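PDB 7A27: SmhA from Serratia marcescens, which is the A component of a tripartite alpha-pore-forming toxin, held here in its soluble form, and probably helps the assembled toxin perforate target membranes. Local coordinates for residues 117-122 with 307-312; 124-129 with 299-304. All coordinates share one frame; numbering follows the deposited sequence.

Contact 1: residues 117-122 with 307-312; sequences DVAQHY and KVAEAY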
ATOM      1  N   ASP A 117     -14.671   4.273 -24.373  1.00 65.81           N
ATOM      2  CA  ASP A 117     -13.313   4.513 -24.921  1.00 67.47           C
ATOM      3  C   ASP A 117     -12.371   4.944 -23.783  1.00 67.67           C
ATOM      4  O   ASP A 117     -11.287   4.342 -23.646  1.00 69.49           O
ATOM      5  CB  ASP A 117     -13.374   5.597 -25.998  1.00 69.27           C
ATOM      6  CG  ASP A 117     -12.179   5.690 -26.910  1.00 70.81           C
ATOM      7  OD1 ASP A 117     -11.600   4.639 -27.141  1.00 72.28           O
ATOM      8  OD2 ASP A 117     -11.858   6.815 -27.374  1.00 71.07           O
ATOM      9  N   VAL A 118     -12.761   5.961 -23.007  1.00 66.80           N
ATOM     10  CA  VAL A 118     -11.931   6.524 -21.910  1.00 65.71           C
ATOM     11  C   VAL A 118     -11.624   5.405 -20.919  1.00 64.66           C
ATOM     12  O   VAL A 118     -10.454   5.263 -20.533  1.00 65.87           O
ATOM     13  CB  VAL A 118     -12.629   7.695 -21.211  1.00 66.44           C
ATOM     14  CG1 VAL A 118     -11.853   8.137 -19.952  1.00 65.84           C
ATOM     15  CG2 VAL A 118     -12.842   8.850 -22.178  1.00 67.79           C
ATOM     16  N   ALA A 119     -12.646   4.663 -20.511  1.00 63.33           N
ATOM     17  CA  ALA A 119     -12.513   3.522 -19.584  1.00 62.31           C
ATOM     18  C   ALA A 119     -11.482   2.545 -20.154  1.00 62.36           C
ATOM     19  O   ALA A 119     -10.654   2.049 -19.381  1.00 61.33           O
ATOM     20  CB  ALA A 119     -13.848   2.855 -19.397  1.00 62.57           C
ATOM     21  N   GLN A 120     -11.512   2.297 -21.461  1.00 64.10           N
ATOM     22  CA  GLN A 120     -10.570   1.351 -22.107  1.00 66.12           C
ATOM     23  C   GLN A 120      -9.140   1.909 -21.989  1.00 66.98           C
ATOM     24  O   GLN A 120      -8.216   1.088 -21.836  1.00 65.68           O
ATOM     25  CB  GLN A 120     -10.979   1.059 -23.555  1.00 68.39           C
ATOM     26  CG  GLN A 120     -10.378  -0.243 -24.074  1.00 69.86           C
ATOM     27  CD  GLN A 120     -10.917  -0.714 -25.400  1.00 71.48           C
ATOM     28  OE1 GLN A 120     -10.747  -0.061 -26.420  1.00 73.49           O
ATOM     29  NE2 GLN A 120     -11.522  -1.894 -25.408  1.00 72.42           N
ATOM     30  N   HIS A 121      -8.963   3.239 -22.063  1.00 67.70           N
ATOM     31  CA  HIS A 121      -7.642   3.911 -21.909  1.00 67.90           C
ATOM     32  C   HIS A 121      -7.185   3.775 -20.445  1.00 65.56           C
ATOM     33  O   HIS A 121      -6.017   3.406 -20.216  1.00 64.36           O
ATOM     34  CB  HIS A 121      -7.645   5.359 -22.441  1.00 69.43           C
ATOM     35  CG  HIS A 121      -7.404   5.477 -23.915  1.00 71.32           C
ATOM     36  ND1 HIS A 121      -8.454   5.646 -24.812  1.00 72.42           N
ATOM     37  CD2 HIS A 121      -6.272   5.433 -24.657  1.00 72.26           C
ATOM     38  CE1 HIS A 121      -7.988   5.701 -26.034  1.00 72.98           C
ATOM     39  NE2 HIS A 121      -6.651   5.563 -25.968  1.00 74.04           N
ATOM     40  N   TYR A 122      -8.085   4.003 -19.491  1.00 63.67           N
ATOM     41  CA  TYR A 122      -7.782   3.893 -18.044  1.00 62.00           C
ATOM     42  C   TYR A 122      -7.440   2.430 -17.710  1.00 60.98           C
ATOM     43  O   TYR A 122      -6.602   2.191 -16.835  1.00 59.50           O
ATOM     44  CB  TYR A 122      -8.916   4.520 -17.222  1.00 61.87           C
ATOM     45  CG  TYR A 122      -9.100   6.015 -17.414  1.00 62.61           C
ATOM     46  CD1 TYR A 122      -8.111   6.822 -17.960  1.00 62.88           C
ATOM     47  CD2 TYR A 122     -10.222   6.657 -16.905  1.00 63.15           C
ATOM     48  CE1 TYR A 122      -8.261   8.200 -18.048  1.00 63.86           C
ATOM     49  CE2 TYR A 122     -10.389   8.035 -16.993  1.00 63.55           C
ATOM     50  CZ  TYR A 122      -9.407   8.814 -17.568  1.00 64.37           C
ATOM     51  OH  TYR A 122      -9.607  10.166 -17.688  1.00 66.28           O
ATOM     52  N   LYS A 307     -14.376  -3.840 -17.280  1.00 68.12           N
ATOM     53  CA  LYS A 307     -15.802  -4.138 -16.988  1.00 69.03           C
ATOM     54  C   LYS A 307     -16.641  -2.871 -17.191  1.00 69.39           C
ATOM     55  O   LYS A 307     -17.768  -3.005 -17.702  1.00 67.78           O
ATOM     56  CB  LYS A 307     -15.987  -4.711 -15.583  1.00 69.51           C
ATOM     57  CG  LYS A 307     -15.597  -6.176 -15.437  1.00 70.89           C
ATOM     58  CD  LYS A 307     -16.085  -6.829 -14.153  1.00 71.75           C
ATOM     59  CE  LYS A 307     -16.163  -8.341 -14.283  1.00 73.37           C
ATOM     60  NZ  LYS A 307     -16.334  -9.013 -12.974  1.00 73.69           N
ATOM     61  N   VAL A 308     -16.122  -1.698 -16.804  1.00 69.63           N
ATOM     62  CA  VAL A 308     -16.811  -0.387 -17.004  1.00 68.95           C
ATOM     63  C   VAL A 308     -16.881  -0.119 -18.510  1.00 69.89           C
ATOM     64  O   VAL A 308     -17.924   0.385 -18.972  1.00 72.78           O
ATOM     65  CB  VAL A 308     -16.102   0.764 -16.268  1.00 67.48           C
ATOM     66  CG1 VAL A 308     -16.743   2.117 -16.548  1.00 68.37           C
ATOM     67  CG2 VAL A 308     -16.076   0.508 -14.780  1.00 67.20           C
ATOM     68  N   ALA A 309     -15.816  -0.447 -19.246  1.00 67.84           N
ATOM     69  CA  ALA A 309     -15.732  -0.249 -20.709  1.00 67.67           C
ATOM     70  C   ALA A 309     -16.820  -1.089 -21.394  1.00 67.99           C
ATOM     71  O   ALA A 309     -17.579  -0.513 -22.190  1.00 67.62           O
ATOM     72  CB  ALA A 309     -14.354  -0.585 -21.210  1.00 67.09           C
ATOM     73  N   GLU A 310     -16.909  -2.381 -21.062  1.00 68.19           N
ATOM     74  CA  GLU A 310     -17.882  -3.323 -21.672  1.00 70.15           C
ATOM     75  C   GLU A 310     -19.307  -2.870 -21.303  1.00 69.18           C
ATOM     76  O   GLU A 310     -20.166  -2.823 -22.198  1.00 69.75           O
ATOM     77  CB  GLU A 310     -17.628  -4.767 -21.227  1.00 71.83           C
ATOM     78  CG  GLU A 310     -16.429  -5.473 -21.844  1.00 73.52           C
ATOM     79  CD  GLU A 310     -16.167  -6.857 -21.227  1.00 76.16           C
ATOM     80  OE1 GLU A 310     -14.962  -7.283 -21.166  1.00 78.23           O
ATOM     81  OE2 GLU A 310     -17.162  -7.525 -20.791  1.00 75.86           O
ATOM     82  N   ALA A 311     -19.557  -2.519 -20.041  1.00 66.43           N
ATOM     83  CA  ALA A 311     -20.883  -2.104 -19.538  1.00 65.88           C
ATOM     84  C   ALA A 311     -21.369  -0.870 -20.294  1.00 66.07           C
ATOM     85  O   ALA A 311     -22.563  -0.811 -20.620  1.00 65.64           O
ATOM     86  CB  ALA A 311     -20.801  -1.826 -18.063  1.00 65.21           C
ATOM     87  N   TYR A 312     -20.468   0.078 -20.548  1.00 65.94           N
ATOM     88  CA  TYR A 312     -20.775   1.362 -21.219  1.00 67.48           C
ATOM     89  C   TYR A 312     -21.009   1.130 -22.718  1.00 70.16           C
ATOM     90  O   TYR A 312     -21.914   1.778 -23.288  1.00 72.03           O
ATOM     91  CB  TYR A 312     -19.688   2.391 -20.911  1.00 65.79           C
ATOM     92  CG  TYR A 312     -19.967   3.255 -19.712  1.00 64.66           C
ATOM     93  CD1 TYR A 312     -19.995   2.729 -18.433  1.00 63.52           C
ATOM     94  CD2 TYR A 312     -20.214   4.610 -19.849  1.00 65.34           C
ATOM     95  CE1 TYR A 312     -20.269   3.520 -17.331  1.00 62.83           C
ATOM     96  CE2 TYR A 312     -20.474   5.416 -18.750  1.00 65.29           C
ATOM     97  CZ  TYR A 312     -20.504   4.869 -17.485  1.00 63.79           C
ATOM     98  OH  TYR A 312     -20.787   5.654 -16.411  1.00 64.25           O
TER
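Ala119 lays its methyl group over the backbone of Ala309. CB of Ala119 lies 3.8 Å from N of Ala309, and the CA of Ala309 is almost as near. The methyl of Ala309 answers from the other helix, so the two CB atoms of Ala119 and Ala309 meet at 3.9 Å. Both alanines point their CB toward the opposite helix. The methyl of Ala309 also reaches past Ala119 to the start of the next residue, with its CB 4.1 Å from N of Gln120. Val308 closes one flank. Its CG1 stands anti to the backbone N (chi1 176°) and in this position meets CB of Ala119 at 4.1 Å. On the other flank the CB of Gln120 comes beside the CB of Ala309. Gln120 is exposed and lies at the border of the contact. No hydrogen bond links the two segments, so they meet through small apolar groups and backbone.

Small residues let the helices come close. Their axes approach to 7.9 Å and run antiparallel, at 166°. This spacing, with alanine facing alanine, resembles the Alacoil form of antiparallel helix pairing. It joins helix 104-155 to helix 301-321 within the long helical bundle of this toxin, a shape consistent with the ClyA-like family of alpha-pore formers.

Ser116 OG hydrogen-bonds to O of Ala309, adding a side-chain tie between the same two helices. The side chain of Tyr312 packs on Val112, Leu115 and Ser116 of helix 104-155, while its OH hydrogen-bonds to O of Leu9. Ala119 also touches Phe86, which brings helix 48-96 against the pair.

Contact 2: residues 124-129 with 299-304; sequences AAAQAV and ALLPTE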
ATOM      1  N   ALA A 124      -5.854   0.281 -19.781  1.00 65.03           N
ATOM      2  CA  ALA A 124      -4.487   0.143 -20.335  1.00 66.46           C
ATOM      3  C   ALA A 124      -3.488   0.913 -19.465  1.00 66.93           C
ATOM      4  O   ALA A 124      -2.344   0.414 -19.326  1.00 69.79           O
ATOM      5  CB  ALA A 124      -4.452   0.600 -21.769  1.00 68.04           C
ATOM      6  N   ALA A 125      -3.895   2.046 -18.885  1.00 64.98           N
ATOM      7  CA  ALA A 125      -3.056   2.876 -17.999  1.00 65.94           C
ATOM      8  C   ALA A 125      -2.743   2.076 -16.735  1.00 66.31           C
ATOM      9  O   ALA A 125      -1.584   2.086 -16.290  1.00 68.67           O
ATOM     10  CB  ALA A 125      -3.761   4.161 -17.648  1.00 66.87           C
ATOM     11  N   ALA A 126      -3.761   1.433 -16.171  1.00 65.23           N
ATOM     12  CA  ALA A 126      -3.631   0.582 -14.978  1.00 64.80           C
ATOM     13  C   ALA A 126      -2.740  -0.615 -15.323  1.00 66.52           C
ATOM     14  O   ALA A 126      -1.844  -0.927 -14.525  1.00 68.75           O
ATOM     15  CB  ALA A 126      -4.985   0.153 -14.507  1.00 64.14           C
ATOM     16  N   GLN A 127      -2.944  -1.251 -16.479  1.00 65.94           N
ATOM     17  CA  GLN A 127      -2.096  -2.408 -16.855  1.00 66.58           C
ATOM     18  C   GLN A 127      -0.624  -1.984 -16.799  1.00 68.10           C
ATOM     19  O   GLN A 127       0.182  -2.734 -16.223  1.00 68.89           O
ATOM     20  CB  GLN A 127      -2.402  -2.956 -18.247  1.00 67.56           C
ATOM     21  CG  GLN A 127      -1.821  -4.353 -18.484  1.00 67.46           C
ATOM     22  CD  GLN A 127      -2.509  -5.396 -17.634  1.00 66.45           C
ATOM     23  OE1 GLN A 127      -3.727  -5.573 -17.681  1.00 65.59           O
ATOM     24  NE2 GLN A 127      -1.714  -6.103 -16.854  1.00 66.10           N
ATOM     25  N   ALA A 128      -0.296  -0.814 -17.350  1.00 68.86           N
ATOM     26  CA  ALA A 128       1.090  -0.292 -17.427  1.00 70.46           C
ATOM     27  C   ALA A 128       1.707  -0.231 -16.028  1.00 68.50           C
ATOM     28  O   ALA A 128       2.870  -0.646 -15.863  1.00 68.30           O
ATOM     29  CB  ALA A 128       1.112   1.063 -18.096  1.00 71.94           C
ATOM     30  N   VAL A 129       0.947   0.273 -15.065  1.00 67.67           N
ATOM     31  CA  VAL A 129       1.404   0.401 -13.654  1.00 69.17           C
ATOM     32  C   VAL A 129       1.582  -0.995 -13.052  1.00 70.51           C
ATOM     33  O   VAL A 129       2.596  -1.213 -12.361  1.00 72.95           O
ATOM     34  CB  VAL A 129       0.430   1.256 -12.828  1.00 68.06           C
ATOM     35  CG1 VAL A 129       0.726   1.151 -11.349  1.00 67.49           C
ATOM     36  CG2 VAL A 129       0.443   2.711 -13.269  1.00 68.37           C
ATOM     37  N   ALA A 299      -3.438  -6.093  -9.582  1.00 64.56           N
ATOM     38  CA  ALA A 299      -3.610  -7.045 -10.703  1.00 65.17           C
ATOM     39  C   ALA A 299      -5.070  -7.050 -11.179  1.00 66.38           C
ATOM     40  O   ALA A 299      -5.307  -7.246 -12.379  1.00 69.82           O
ATOM     41  CB  ALA A 299      -3.208  -8.423 -10.276  1.00 64.80           C
ATOM     42  N   LEU A 300      -6.025  -6.796 -10.299  1.00 66.08           N
ATOM     43  CA  LEU A 300      -7.474  -6.883 -10.613  1.00 67.54           C
ATOM     44  C   LEU A 300      -8.006  -5.552 -11.176  1.00 66.61           C
ATOM     45  O   LEU A 300      -9.124  -5.566 -11.746  1.00 67.59           O
ATOM     46  CB  LEU A 300      -8.258  -7.276  -9.356  1.00 68.24           C
ATOM     47  CG  LEU A 300      -7.735  -8.419  -8.481  1.00 68.41           C
ATOM     48  CD1 LEU A 300      -8.541  -8.459  -7.188  1.00 68.62           C
ATOM     49  CD2 LEU A 300      -7.763  -9.765  -9.201  1.00 68.19           C
ATOM     50  N   LEU A 301      -7.257  -4.451 -11.053  1.00 64.01           N
ATOM     51  CA  LEU A 301      -7.745  -3.091 -11.418  1.00 63.79           C
ATOM     52  C   LEU A 301      -7.976  -2.963 -12.930  1.00 65.17           C
ATOM     53  O   LEU A 301      -9.022  -2.452 -13.327  1.00 66.14           O
ATOM     54  CB  LEU A 301      -6.768  -2.039 -10.901  1.00 61.99           C
ATOM     55  CG  LEU A 301      -7.220  -0.589 -11.080  1.00 61.46           C
ATOM     56  CD1 LEU A 301      -8.535  -0.312 -10.388  1.00 61.20           C
ATOM     57  CD2 LEU A 301      -6.170   0.359 -10.563  1.00 61.39           C
ATOM     58  N   PRO A 302      -7.038  -3.375 -13.819  1.00 63.90           N
ATOM     59  CA  PRO A 302      -7.260  -3.275 -15.257  1.00 64.98           C
ATOM     60  C   PRO A 302      -8.576  -3.961 -15.675  1.00 67.16           C
ATOM     61  O   PRO A 302      -9.370  -3.369 -16.373  1.00 67.42           O
ATOM     62  CB  PRO A 302      -6.029  -3.996 -15.839  1.00 65.70           C
ATOM     63  CG  PRO A 302      -4.962  -3.847 -14.792  1.00 64.71           C
ATOM     64  CD  PRO A 302      -5.736  -3.961 -13.501  1.00 63.60           C
ATOM     65  N   THR A 303      -8.793  -5.195 -15.217  1.00 67.52           N
ATOM     66  CA  THR A 303     -10.031  -5.973 -15.457  1.00 67.87           C
ATOM     67  C   THR A 303     -11.247  -5.139 -15.039  1.00 66.73           C
ATOM     68  O   THR A 303     -12.200  -5.073 -15.822  1.00 66.95           O
ATOM     69  CB  THR A 303      -9.974  -7.308 -14.704  1.00 68.88           C
ATOM     70  OG1 THR A 303      -8.755  -7.924 -15.120  1.00 69.93           O
ATOM     71  CG2 THR A 303     -11.190  -8.185 -14.929  1.00 69.25           C
ATOM     72  N   GLU A 304     -11.213  -4.502 -13.867  1.00 65.34           N
ATOM     73  CA  GLU A 304     -12.372  -3.723 -13.368  1.00 65.92           C
ATOM     74  C   GLU A 304     -12.618  -2.510 -14.266  1.00 64.72           C
ATOM     75  O   GLU A 304     -13.791  -2.211 -14.481  1.00 65.62           O
ATOM     76  CB  GLU A 304     -12.267  -3.382 -11.886  1.00 67.18           C
ATOM     77  CG  GLU A 304     -12.878  -4.479 -11.013  1.00 70.45           C
ATOM     78  CD  GLU A 304     -14.391  -4.651 -11.093  1.00 73.59           C
ATOM     79  OE1 GLU A 304     -15.110  -3.637 -11.030  1.00 76.74           O
ATOM     80  OE2 GLU A 304     -14.853  -5.797 -11.206  1.00 76.43           O
TER
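Pro302 sets its ring against Ala126 and Gln127 on the facing helix. CG of Pro302 lies 4.0 Å from CB of Ala126 and 3.7 Å from the backbone N of Gln127. The proline ring thus rests on the helix surface where these two residues join. Leu301 meets the same methyl with one of its branches: its CD2 is 4.1 Å from CB of Ala126. The methyl is therefore shared by a leucine branch and the proline ring. Gln127 comes in from the exposed border. Its CG is anti to the backbone N, and a bend at chi2 (68°) turns the amide back toward the proline; the two side chains cross at about a right angle. OE1 of Gln127 lies 3.3 Å from CB of Pro302. This is a van der Waals contact, and no hydrogen bond spans the two segments.

Further out, Leu301 packs on Leu14 and His18 of helix 14-37. Pro302 O receives a weak hydrogen bond from NE2 of Gln123, one turn before Gln127 on helix 104-155. On another side of that helix, Ala125 and Val129 pack on Leu79 of helix 48-96.

The helices run antiparallel here, and Ala126 follows Ala119 by seven residues, just as Ala309 follows Pro302. This heptad spacing is consistent with a coiled-coil-like antiparallel seam in a long helical bundle.

The chain first passes through helices 14-37 and 48-96, then enters helix 104-155. There it meets residues 117-122 of contact 1 and, a little further on, residues 124-129 of contact 2. It then runs through the rest of that helix, helix 160-188, the two-stranded antiparallel sheet and helices 247-268 and 272-299. On its return, residues 299-304 close contact 2 first and residues 307-312 close contact 1 next. Contact 2 is therefore nested inside the loop of contact 1. Their centres lie about 12 Å apart, along one seam between helix 104-155 and helix 301-321. Contact 1 is the farther from the chain's centre.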